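Local coordinates for protein kcn28 (Kitasatospora, PDB 6J31) that is of unknown function but is a GT-B-fold protein related to the erythromycin biosynthesis protein CIII-like family, with two parallel-sheet domains facing a cleft, at residues 75-86 against 153-164; 205-213 against 380-389. All coordinates share one frame; numbering follows the deposited sequence.

Interaction 1: residues 75-86 against 153-164; sequences IAQMDVFLDDAV and RGAAHYRRFDAW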
loop_
_atom_site.group_PDB
_atom_site.type_symbol
_atom_site.label_atom_id
_atom_site.label_comp_id
_atom_site.label_asym_id
_atom_site.label_seq_id
_atom_site.Cartn_x
_atom_site.Cartn_y
_atom_site.Cartn_z
ATOM N N ILE A 75 17.882 12.827 0.557
ATOM C CA ILE A 75 18.339 13.074 -0.807
ATOM C C ILE A 75 18.884 11.788 -1.418
ATOM O O ILE A 75 18.677 11.511 -2.607
ATOM C CB ILE A 75 19.373 14.216 -0.847
ATOM C CG1 ILE A 75 18.779 15.526 -0.312
ATOM C CG2 ILE A 75 19.904 14.413 -2.265
ATOM C CD1 ILE A 75 18.855 15.694 1.198
ATOM N N ALA A 76 19.568 10.972 -0.611
ATOM C CA ALA A 76 20.079 9.694 -1.098
ATOM C C ALA A 76 18.949 8.752 -1.498
ATOM O O ALA A 76 19.073 8.003 -2.474
ATOM C CB ALA A 76 20.964 9.042 -0.035
ATOM N N GLN A 77 17.847 8.762 -0.745
ATOM C CA GLN A 77 16.698 7.933 -1.099
ATOM C C GLN A 77 16.103 8.359 -2.439
ATOM O O GLN A 77 15.695 7.511 -3.242
ATOM C CB GLN A 77 15.669 7.971 0.036
ATOM C CG GLN A 77 14.602 9.060 -0.038
ATOM C CD GLN A 77 13.206 8.534 0.210
ATOM O OE1 GLN A 77 13.018 7.644 1.049
ATOM N NE2 GLN A 77 12.210 9.093 -0.496
ATOM N N MET A 78 16.054 9.668 -2.706
ATOM C CA MET A 78 15.605 10.139 -4.014
ATOM C C MET A 78 16.564 9.718 -5.118
ATOM O O MET A 78 16.140 9.453 -6.250
ATOM C CB MET A 78 15.431 11.655 -4.010
ATOM C CG MET A 78 14.422 12.152 -3.002
ATOM S SD MET A 78 14.223 13.934 -3.092
ATOM C CE MET A 78 15.179 14.421 -1.670
ATOM N N ASP A 79 17.864 9.687 -4.822
ATOM C CA ASP A 79 18.835 9.274 -5.827
ATOM C C ASP A 79 18.683 7.797 -6.165
ATOM O O ASP A 79 18.896 7.393 -7.314
ATOM C CB ASP A 79 20.248 9.592 -5.347
ATOM C CG ASP A 79 20.579 11.067 -5.459
ATOM O OD1 ASP A 79 20.008 11.735 -6.349
ATOM O OD2 ASP A 79 21.406 11.557 -4.661
ATOM N N VAL A 80 18.334 6.970 -5.175
ATOM C CA VAL A 80 18.094 5.554 -5.442
ATOM C C VAL A 80 16.902 5.384 -6.380
ATOM O O VAL A 80 16.941 4.578 -7.318
ATOM C CB VAL A 80 17.898 4.789 -4.122
ATOM C CG1 VAL A 80 17.279 3.421 -4.380
ATOM C CG2 VAL A 80 19.226 4.650 -3.402
ATOM N N PHE A 81 15.827 6.141 -6.144
ATOM C CA PHE A 81 14.660 6.059 -7.016
ATOM C C PHE A 81 14.993 6.516 -8.431
ATOM O O PHE A 81 14.595 5.872 -9.409
ATOM C CB PHE A 81 13.515 6.886 -6.431
ATOM C CG PHE A 81 12.775 6.192 -5.325
ATOM C CD1 PHE A 81 12.122 4.994 -5.556
ATOM C CD2 PHE A 81 12.745 6.727 -4.047
ATOM C CE1 PHE A 81 11.444 4.347 -4.539
ATOM C CE2 PHE A 81 12.076 6.080 -3.028
ATOM C CZ PHE A 81 11.423 4.891 -3.274
ATOM N N LEU A 82 15.739 7.615 -8.561
ATOM C CA LEU A 82 16.130 8.080 -9.887
ATOM C C LEU A 82 17.034 7.066 -10.577
ATOM O O LEU A 82 16.947 6.874 -11.795
ATOM C CB LEU A 82 16.814 9.443 -9.779
ATOM C CG LEU A 82 17.157 10.162 -11.089
ATOM C CD1 LEU A 82 15.938 10.282 -11.984
ATOM C CD2 LEU A 82 17.715 11.537 -10.792
ATOM N N ASP A 83 17.901 6.396 -9.811
ATOM C CA ASP A 83 18.707 5.320 -10.377
ATOM C C ASP A 83 17.824 4.207 -10.918
ATOM O O ASP A 83 18.089 3.658 -11.993
ATOM C CB ASP A 83 19.671 4.760 -9.332
ATOM C CG ASP A 83 20.826 5.696 -9.030
ATOM O OD1 ASP A 83 21.009 6.703 -9.755
ATOM O OD2 ASP A 83 21.573 5.402 -8.074
ATOM N N ASP A 84 16.777 3.846 -10.172
ATOM C CA ASP A 84 15.869 2.804 -10.638
ATOM C C ASP A 84 15.123 3.241 -11.893
ATOM O O ASP A 84 14.932 2.440 -12.815
ATOM C CB ASP A 84 14.887 2.425 -9.530
ATOM C CG ASP A 84 14.075 1.189 -9.872
ATOM O OD1 ASP A 84 14.681 0.130 -10.153
ATOM O OD2 ASP A 84 12.828 1.281 -9.865
ATOM N N ALA A 85 14.691 4.505 -11.949
ATOM C CA ALA A 85 14.004 4.993 -13.143
ATOM C C ALA A 85 14.925 4.979 -14.354
ATOM O O ALA A 85 14.515 4.581 -15.450
ATOM C CB ALA A 85 13.455 6.400 -12.901
ATOM N N VAL A 86 16.178 5.403 -14.172
ATOM C CA VAL A 86 17.139 5.403 -15.273
ATOM C C VAL A 86 17.410 3.978 -15.745
ATOM O O VAL A 86 17.545 3.724 -16.947
ATOM C CB VAL A 86 18.430 6.126 -14.841
ATOM C CG1 VAL A 86 19.547 5.899 -15.840
ATOM C CG2 VAL A 86 18.167 7.614 -14.674
ATOM N N ARG A 153 23.314 18.879 -3.129
ATOM C CA ARG A 153 22.887 17.519 -3.433
ATOM C C ARG A 153 21.475 17.501 -4.004
ATOM O O ARG A 153 21.192 16.771 -4.963
ATOM C CB ARG A 153 22.950 16.660 -2.172
ATOM C CG ARG A 153 24.316 16.564 -1.532
ATOM C CD ARG A 153 24.199 15.887 -0.183
ATOM N NE ARG A 153 23.867 14.474 -0.331
ATOM C CZ ARG A 153 23.037 13.813 0.469
ATOM N NH1 ARG A 153 22.452 14.442 1.480
ATOM N NH2 ARG A 153 22.793 12.525 0.262
ATOM N N GLY A 154 20.567 18.282 -3.413
ATOM C CA GLY A 154 19.212 18.349 -3.936
ATOM C C GLY A 154 19.146 18.980 -5.316
ATOM O O GLY A 154 18.474 18.465 -6.215
ATOM N N ALA A 155 19.850 20.099 -5.503
ATOM C CA ALA A 155 19.861 20.759 -6.805
ATOM C C ALA A 155 20.478 19.868 -7.876
ATOM O O ALA A 155 20.042 19.882 -9.033
ATOM C CB ALA A 155 20.604 22.091 -6.717
ATOM N N ALA A 156 21.512 19.101 -7.517
ATOM C CA ALA A 156 22.089 18.157 -8.469
ATOM C C ALA A 156 21.088 17.065 -8.829
ATOM O O ALA A 156 21.015 16.634 -9.985
ATOM C CB ALA A 156 23.367 17.543 -7.900
ATOM N N HIS A 157 20.310 16.609 -7.845
ATOM C CA HIS A 157 19.331 15.556 -8.090
ATOM C C HIS A 157 18.270 16.008 -9.087
ATOM O O HIS A 157 17.972 15.303 -10.057
ATOM C CB HIS A 157 18.686 15.127 -6.774
ATOM C CG HIS A 157 17.424 14.345 -6.954
ATOM N ND1 HIS A 157 17.406 12.971 -7.063
ATOM C CD2 HIS A 157 16.135 14.748 -7.053
ATOM C CE1 HIS A 157 16.160 12.562 -7.224
ATOM N NE2 HIS A 157 15.370 13.620 -7.222
ATOM N N TYR A 158 17.677 17.181 -8.854
ATOM C CA TYR A 158 16.633 17.668 -9.750
ATOM C C TYR A 158 17.174 17.962 -11.144
ATOM O O TYR A 158 16.435 17.861 -12.130
ATOM C CB TYR A 158 15.966 18.903 -9.150
ATOM C CG TYR A 158 14.972 18.554 -8.069
ATOM C CD1 TYR A 158 13.697 18.114 -8.394
ATOM C CD2 TYR A 158 15.314 18.641 -6.726
ATOM C CE1 TYR A 158 12.786 17.782 -7.414
ATOM C CE2 TYR A 158 14.407 18.312 -5.737
ATOM C CZ TYR A 158 13.144 17.883 -6.090
ATOM O OH TYR A 158 12.226 17.551 -5.121
ATOM N N ARG A 159 18.446 18.341 -11.250
ATOM C CA ARG A 159 19.041 18.527 -12.568
ATOM C C ARG A 159 19.183 17.197 -13.302
ATOM O O ARG A 159 18.938 17.121 -14.510
ATOM C CB ARG A 159 20.388 19.225 -12.437
ATOM C CG ARG A 159 20.276 20.712 -12.245
ATOM C CD ARG A 159 21.640 21.342 -12.100
ATOM N NE ARG A 159 21.544 22.792 -12.039
ATOM C CZ ARG A 159 21.375 23.562 -13.108
ATOM N NH1 ARG A 159 21.286 23.013 -14.315
ATOM N NH2 ARG A 159 21.284 24.879 -12.978
ATOM N N ARG A 160 19.603 16.146 -12.594
ATOM C CA ARG A 160 19.726 14.839 -13.227
ATOM C C ARG A 160 18.361 14.314 -13.648
ATOM O O ARG A 160 18.225 13.685 -14.705
ATOM C CB ARG A 160 20.414 13.861 -12.276
ATOM C CG ARG A 160 20.726 12.513 -12.885
ATOM C CD ARG A 160 21.717 11.748 -12.034
ATOM N NE ARG A 160 21.103 11.187 -10.835
ATOM C CZ ARG A 160 20.972 9.886 -10.602
ATOM N NH1 ARG A 160 21.382 9.006 -11.505
ATOM N NH2 ARG A 160 20.409 9.463 -9.476
ATOM N N PHE A 161 17.341 14.558 -12.826
ATOM C CA PHE A 161 15.986 14.138 -13.160
ATOM C C PHE A 161 15.511 14.818 -14.442
ATOM O O PHE A 161 14.995 14.161 -15.353
ATOM C CB PHE A 161 15.066 14.447 -11.974
ATOM C CG PHE A 161 13.869 13.546 -11.870
ATOM C CD1 PHE A 161 13.219 13.085 -13.001
ATOM C CD2 PHE A 161 13.412 13.137 -10.625
ATOM C CE1 PHE A 161 12.124 12.250 -12.897
ATOM C CE2 PHE A 161 12.316 12.299 -10.513
ATOM C CZ PHE A 161 11.671 11.854 -11.651
ATOM N N ASP A 162 15.701 16.139 -14.539
ATOM C CA ASP A 162 15.295 16.855 -15.745
ATOM C C ASP A 162 16.077 16.379 -16.959
ATOM O O ASP A 162 15.532 16.298 -18.065
ATOM C CB ASP A 162 15.466 18.363 -15.568
ATOM C CG ASP A 162 14.463 18.947 -14.602
ATOM O OD1 ASP A 162 13.465 18.259 -14.301
ATOM O OD2 ASP A 162 14.652 20.103 -14.170
ATOM N N ALA A 163 17.363 16.081 -16.776
ATOM C CA ALA A 163 18.166 15.579 -17.884
ATOM C C ALA A 163 17.673 14.217 -18.354
ATOM O O ALA A 163 17.679 13.929 -19.557
ATOM C CB ALA A 163 19.628 15.502 -17.472
ATOM N N TRP A 164 17.262 13.357 -17.418
ATOM C CA TRP A 164 16.728 12.055 -17.808
ATOM C C TRP A 164 15.450 12.206 -18.627
ATOM O O TRP A 164 15.256 11.491 -19.617
ATOM C CB TRP A 164 16.489 11.189 -16.574
ATOM C CG TRP A 164 15.833 9.887 -16.901
ATOM C CD1 TRP A 164 16.362 8.866 -17.629
ATOM C CD2 TRP A 164 14.526 9.459 -16.499
ATOM N NE1 TRP A 164 15.466 7.832 -17.713
ATOM C CE2 TRP A 164 14.330 8.171 -17.026
ATOM C CE3 TRP A 164 13.508 10.038 -15.739
ATOM C CZ2 TRP A 164 13.152 7.454 -16.827
ATOM C CZ3 TRP A 164 12.339 9.331 -15.544
ATOM C CH2 TRP A 164 12.170 8.049 -16.083
HETATM O O HOH W 1 17.207 5.856 -18.735
#
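Leu82 fits between Arg160, Phe161 and Trp164, where two near-parallel helices (15° apart) pack with their axes about 10.1 Å from each other. With CG anti to the backbone N (chi1 -173°), its fork splits the contact: Leu82 CD1 sits over the face of the Phe161 ring, 3.9 Å from Phe161 CG, while Leu82 CD2 lies over one face of the Arg160 guanidinium, 3.4 Å from Arg160 NE. This is the tight side. Next to it the His157 ring has Met78 CB over one face, a CH-pi contact, and His157 ND1 donates in its ring plane to Asp79 OD1 (3.0 Å), met 36° above the carboxylate plane; the bond would help hold the ring's rotation. At the far end Ala85 is small enough to let the broad Trp164 indole lie flat on it and on Val86 CG2.

The other flank is polar and more open to solvent. Arg160 grips one oxygen of Asp83 end-on, Asp83 OD1 lying 2.9 Å from Arg160 NH1 and 2.8 Å from Arg160 NH2, and a water joins Trp164 NE1 to Val86 O. Exposed Arg153 lays its guanidinium over Ile75 CB and pairs with Asp73. Helix 142-150 meets Ile75 and Met78, and helix 112-120 packs on Ala85 and Trp164.

Interaction 2: residues 205-213 against 380-389; sequences FTFIGPCLG and HGGTMRAADL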
loop_
_atom_site.group_PDB
_atom_site.type_symbol
_atom_site.label_atom_id
_atom_site.label_comp_id
_atom_site.label_asym_id
_atom_site.label_seq_id
_atom_site.Cartn_x
_atom_site.Cartn_y
_atom_site.Cartn_z
ATOM N N PHE A 205 -8.339 10.882 -11.803
ATOM C CA PHE A 205 -8.168 9.832 -10.807
ATOM C C PHE A 205 -9.517 9.178 -10.531
ATOM O O PHE A 205 -10.517 9.875 -10.346
ATOM C CB PHE A 205 -7.596 10.392 -9.498
ATOM C CG PHE A 205 -6.228 11.024 -9.630
ATOM C CD1 PHE A 205 -5.080 10.269 -9.441
ATOM C CD2 PHE A 205 -6.094 12.375 -9.899
ATOM C CE1 PHE A 205 -3.825 10.843 -9.547
ATOM C CE2 PHE A 205 -4.841 12.961 -10.006
ATOM C CZ PHE A 205 -3.705 12.195 -9.829
ATOM N N THR A 206 -9.549 7.848 -10.502
ATOM C CA THR A 206 -10.754 7.106 -10.147
ATOM C C THR A 206 -10.509 6.347 -8.852
ATOM O O THR A 206 -9.578 5.543 -8.769
ATOM C CB THR A 206 -11.168 6.137 -11.254
ATOM O OG1 THR A 206 -11.508 6.869 -12.436
ATOM C CG2 THR A 206 -12.375 5.317 -10.816
ATOM N N PHE A 207 -11.354 6.591 -7.852
ATOM C CA PHE A 207 -11.261 5.873 -6.584
ATOM C C PHE A 207 -11.933 4.517 -6.749
ATOM O O PHE A 207 -13.155 4.432 -6.911
ATOM C CB PHE A 207 -11.889 6.682 -5.455
ATOM C CG PHE A 207 -11.149 7.953 -5.151
ATOM C CD1 PHE A 207 -9.879 7.910 -4.599
ATOM C CD2 PHE A 207 -11.720 9.190 -5.411
ATOM C CE1 PHE A 207 -9.189 9.070 -4.321
ATOM C CE2 PHE A 207 -11.037 10.358 -5.130
ATOM C CZ PHE A 207 -9.770 10.299 -4.583
ATOM N N ILE A 208 -11.131 3.457 -6.728
ATOM C CA ILE A 208 -11.617 2.118 -7.036
ATOM C C ILE A 208 -11.920 1.359 -5.751
ATOM O O ILE A 208 -12.813 0.506 -5.714
ATOM C CB ILE A 208 -10.592 1.366 -7.909
ATOM C CG1 ILE A 208 -10.508 2.016 -9.288
ATOM C CG2 ILE A 208 -10.942 -0.110 -8.045
ATOM C CD1 ILE A 208 -11.734 1.783 -10.145
ATOM N N GLY A 209 -11.197 1.679 -4.686
ATOM C CA GLY A 209 -11.187 0.835 -3.519
ATOM C C GLY A 209 -10.306 -0.368 -3.782
ATOM O O GLY A 209 -9.691 -0.491 -4.846
ATOM N N PRO A 210 -10.228 -1.283 -2.821
ATOM C CA PRO A 210 -9.379 -2.463 -2.992
ATOM C C PRO A 210 -9.896 -3.374 -4.090
ATOM O O PRO A 210 -11.098 -3.456 -4.354
ATOM C CB PRO A 210 -9.449 -3.152 -1.627
ATOM C CG PRO A 210 -10.761 -2.719 -1.074
ATOM C CD PRO A 210 -10.935 -1.300 -1.534
ATOM N N CYS A 211 -8.963 -4.058 -4.737
ATOM C CA CYS A 211 -9.300 -5.034 -5.764
ATOM C C CYS A 211 -9.197 -6.413 -5.123
ATOM O O CYS A 211 -8.102 -6.936 -4.906
ATOM C CB CYS A 211 -8.390 -4.868 -6.974
ATOM S SG CYS A 211 -8.744 -3.334 -7.880
ATOM N N LEU A 212 -10.350 -6.988 -4.804
ATOM C CA LEU A 212 -10.458 -8.259 -4.112
ATOM C C LEU A 212 -10.888 -9.341 -5.094
ATOM O O LEU A 212 -11.460 -9.059 -6.149
ATOM C CB LEU A 212 -11.468 -8.171 -2.963
ATOM C CG LEU A 212 -11.343 -6.987 -1.998
ATOM C CD1 LEU A 212 -12.505 -6.998 -1.017
ATOM C CD2 LEU A 212 -10.014 -6.997 -1.267
ATOM N N GLY A 213 -10.593 -10.586 -4.743
ATOM C CA GLY A 213 -10.981 -11.704 -5.578
ATOM C C GLY A 213 -10.988 -13.002 -4.804
ATOM O O GLY A 213 -10.178 -13.900 -5.061
ATOM N N HIS A 380 -17.213 1.364 -4.176
ATOM C CA HIS A 380 -16.317 2.081 -5.073
ATOM C C HIS A 380 -16.071 1.349 -6.389
ATOM O O HIS A 380 -15.468 1.933 -7.297
ATOM C CB HIS A 380 -14.995 2.367 -4.364
ATOM C CG HIS A 380 -15.045 3.577 -3.483
ATOM N ND1 HIS A 380 -15.524 3.535 -2.192
ATOM C CD2 HIS A 380 -14.693 4.863 -3.712
ATOM C CE1 HIS A 380 -15.460 4.742 -1.661
ATOM N NE2 HIS A 380 -14.961 5.567 -2.564
ATOM N N GLY A 381 -16.522 0.102 -6.518
ATOM C CA GLY A 381 -16.451 -0.605 -7.784
ATOM C C GLY A 381 -15.493 -1.781 -7.814
ATOM O O GLY A 381 -15.789 -2.796 -8.452
ATOM N N GLY A 382 -14.360 -1.666 -7.126
ATOM C CA GLY A 382 -13.413 -2.750 -6.964
ATOM C C GLY A 382 -12.867 -3.292 -8.275
ATOM O O GLY A 382 -12.722 -2.580 -9.276
ATOM N N THR A 383 -12.592 -4.601 -8.263
ATOM C CA THR A 383 -11.893 -5.258 -9.365
ATOM C C THR A 383 -12.640 -5.104 -10.682
ATOM O O THR A 383 -12.042 -4.779 -11.716
ATOM C CB THR A 383 -11.700 -6.740 -9.038
ATOM O OG1 THR A 383 -10.907 -6.874 -7.854
ATOM C CG2 THR A 383 -11.022 -7.460 -10.183
ATOM N N MET A 384 -13.950 -5.347 -10.667
ATOM C CA MET A 384 -14.706 -5.349 -11.914
ATOM C C MET A 384 -14.744 -3.962 -12.538
ATOM O O MET A 384 -14.625 -3.825 -13.761
ATOM C CB MET A 384 -16.121 -5.876 -11.673
ATOM C CG MET A 384 -16.148 -7.291 -11.112
ATOM S SD MET A 384 -15.386 -8.516 -12.196
ATOM C CE MET A 384 -15.096 -9.843 -11.027
ATOM N N ARG A 385 -14.905 -2.917 -11.723
ATOM C CA ARG A 385 -14.903 -1.571 -12.288
ATOM C C ARG A 385 -13.527 -1.207 -12.836
ATOM O O ARG A 385 -13.422 -0.597 -13.905
ATOM C CB ARG A 385 -15.360 -0.546 -11.252
ATOM C CG ARG A 385 -15.554 0.836 -11.857
ATOM C CD ARG A 385 -15.786 1.910 -10.816
ATOM N NE ARG A 385 -15.944 3.212 -11.455
ATOM C CZ ARG A 385 -16.028 4.366 -10.802
ATOM N NH1 ARG A 385 -15.981 4.392 -9.475
ATOM N NH2 ARG A 385 -16.161 5.500 -11.477
ATOM N N ALA A 386 -12.462 -1.585 -12.121
ATOM C CA ALA A 386 -11.113 -1.293 -12.593
ATOM C C ALA A 386 -10.827 -1.996 -13.915
ATOM O O ALA A 386 -10.279 -1.390 -14.844
ATOM C CB ALA A 386 -10.089 -1.700 -11.536
ATOM N N ALA A 387 -11.217 -3.268 -14.026
ATOM C CA ALA A 387 -11.022 -3.988 -15.278
ATOM C C ALA A 387 -11.840 -3.367 -16.406
ATOM O O ALA A 387 -11.361 -3.253 -17.540
ATOM C CB ALA A 387 -11.380 -5.462 -15.095
ATOM N N ASP A 388 -13.079 -2.952 -16.117
ATOM C CA ASP A 388 -13.902 -2.322 -17.147
ATOM C C ASP A 388 -13.274 -1.024 -17.643
ATOM O O ASP A 388 -13.297 -0.736 -18.846
ATOM C CB ASP A 388 -15.313 -2.065 -16.623
ATOM C CG ASP A 388 -16.084 -3.347 -16.367
ATOM O OD1 ASP A 388 -15.619 -4.428 -16.794
ATOM O OD2 ASP A 388 -17.162 -3.270 -15.739
ATOM N N LEU A 389 -12.711 -0.225 -16.732
ATOM C CA LEU A 389 -12.082 1.028 -17.140
ATOM C C LEU A 389 -10.848 0.780 -18.003
ATOM O O LEU A 389 -10.593 1.521 -18.959
ATOM C CB LEU A 389 -11.723 1.862 -15.912
ATOM C CG LEU A 389 -12.921 2.497 -15.209
ATOM C CD1 LEU A 389 -12.468 3.311 -14.007
ATOM C CD2 LEU A 389 -13.702 3.355 -16.193
HETATM O O HOH W 2 -15.136 6.521 -7.180
HETATM O O HOH W 3 -13.035 -5.913 -5.515
#
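In this contact the edge strand 205-207 of the seven-stranded sheet and the loop after it pack against the N-terminal part of the last helix, 382-391. A backbone bond joins the two segments, Gly382 N donating to Ile208 O at 3.0 Å. Three glycines suit these turns: Gly209, Gly381 and Gly382 all have positive phi, which glycine tolerates easily. Thr383, in the first turn of the helix, turns its hydroxyl back to the loop, and Thr383 OG1 donates to Leu212 O (2.8 Å), meeting the oxygen 30° out of the carbonyl plane. A water bridges the same region, accepting from Leu212 N and from Thr383 N.

The apolar part lies further along the helix. Ile208 has CG1 beside the backbone N (chi1 -68°) and CG2 anti to it; Ile208 CG2 reaches Ala386 CB at 3.9 Å, where the small Ala386 methyl lets the loop come close. Thr206 CG2 lies over the centre of the Arg385 guanidinium and meets Leu389 CD1 tip to tip, 3.8 Å away. Arg385 is extended, and its NH1 makes a weak bond to His380 O and shares a water with Phe207 O. Strand 185-187 hydrogen-bonds to Thr206 and Ile208, helix 22-30 packs on Thr383 and Ala386, and helix 305-314 touches Pro210 and Leu212.

How the interactions relate
Interaction 1 closes in the sequence before interaction 2 opens, and the two do not touch: their centres are 33 Å apart and their nearest atoms about 15 Å. Interaction 1 pairs helices 74-96 and 152-167, which precede strands 185-187 and 205-207 in the chain, whereas interaction 2 ties the edge strand of the seven-stranded sheet to a helix from the end of the chain, so that the C-terminal residues return to the N-terminal sheet. The bound (2E,2'E)-3,3'-(1,2-phenylene)di(prop-2-enoic acid) relates them differently. Phe81 of 75-86 lines its pocket and the Met78 side chain is about 7 Å from it, while the Phe207 side chain of interaction 2 is about 12 Å away.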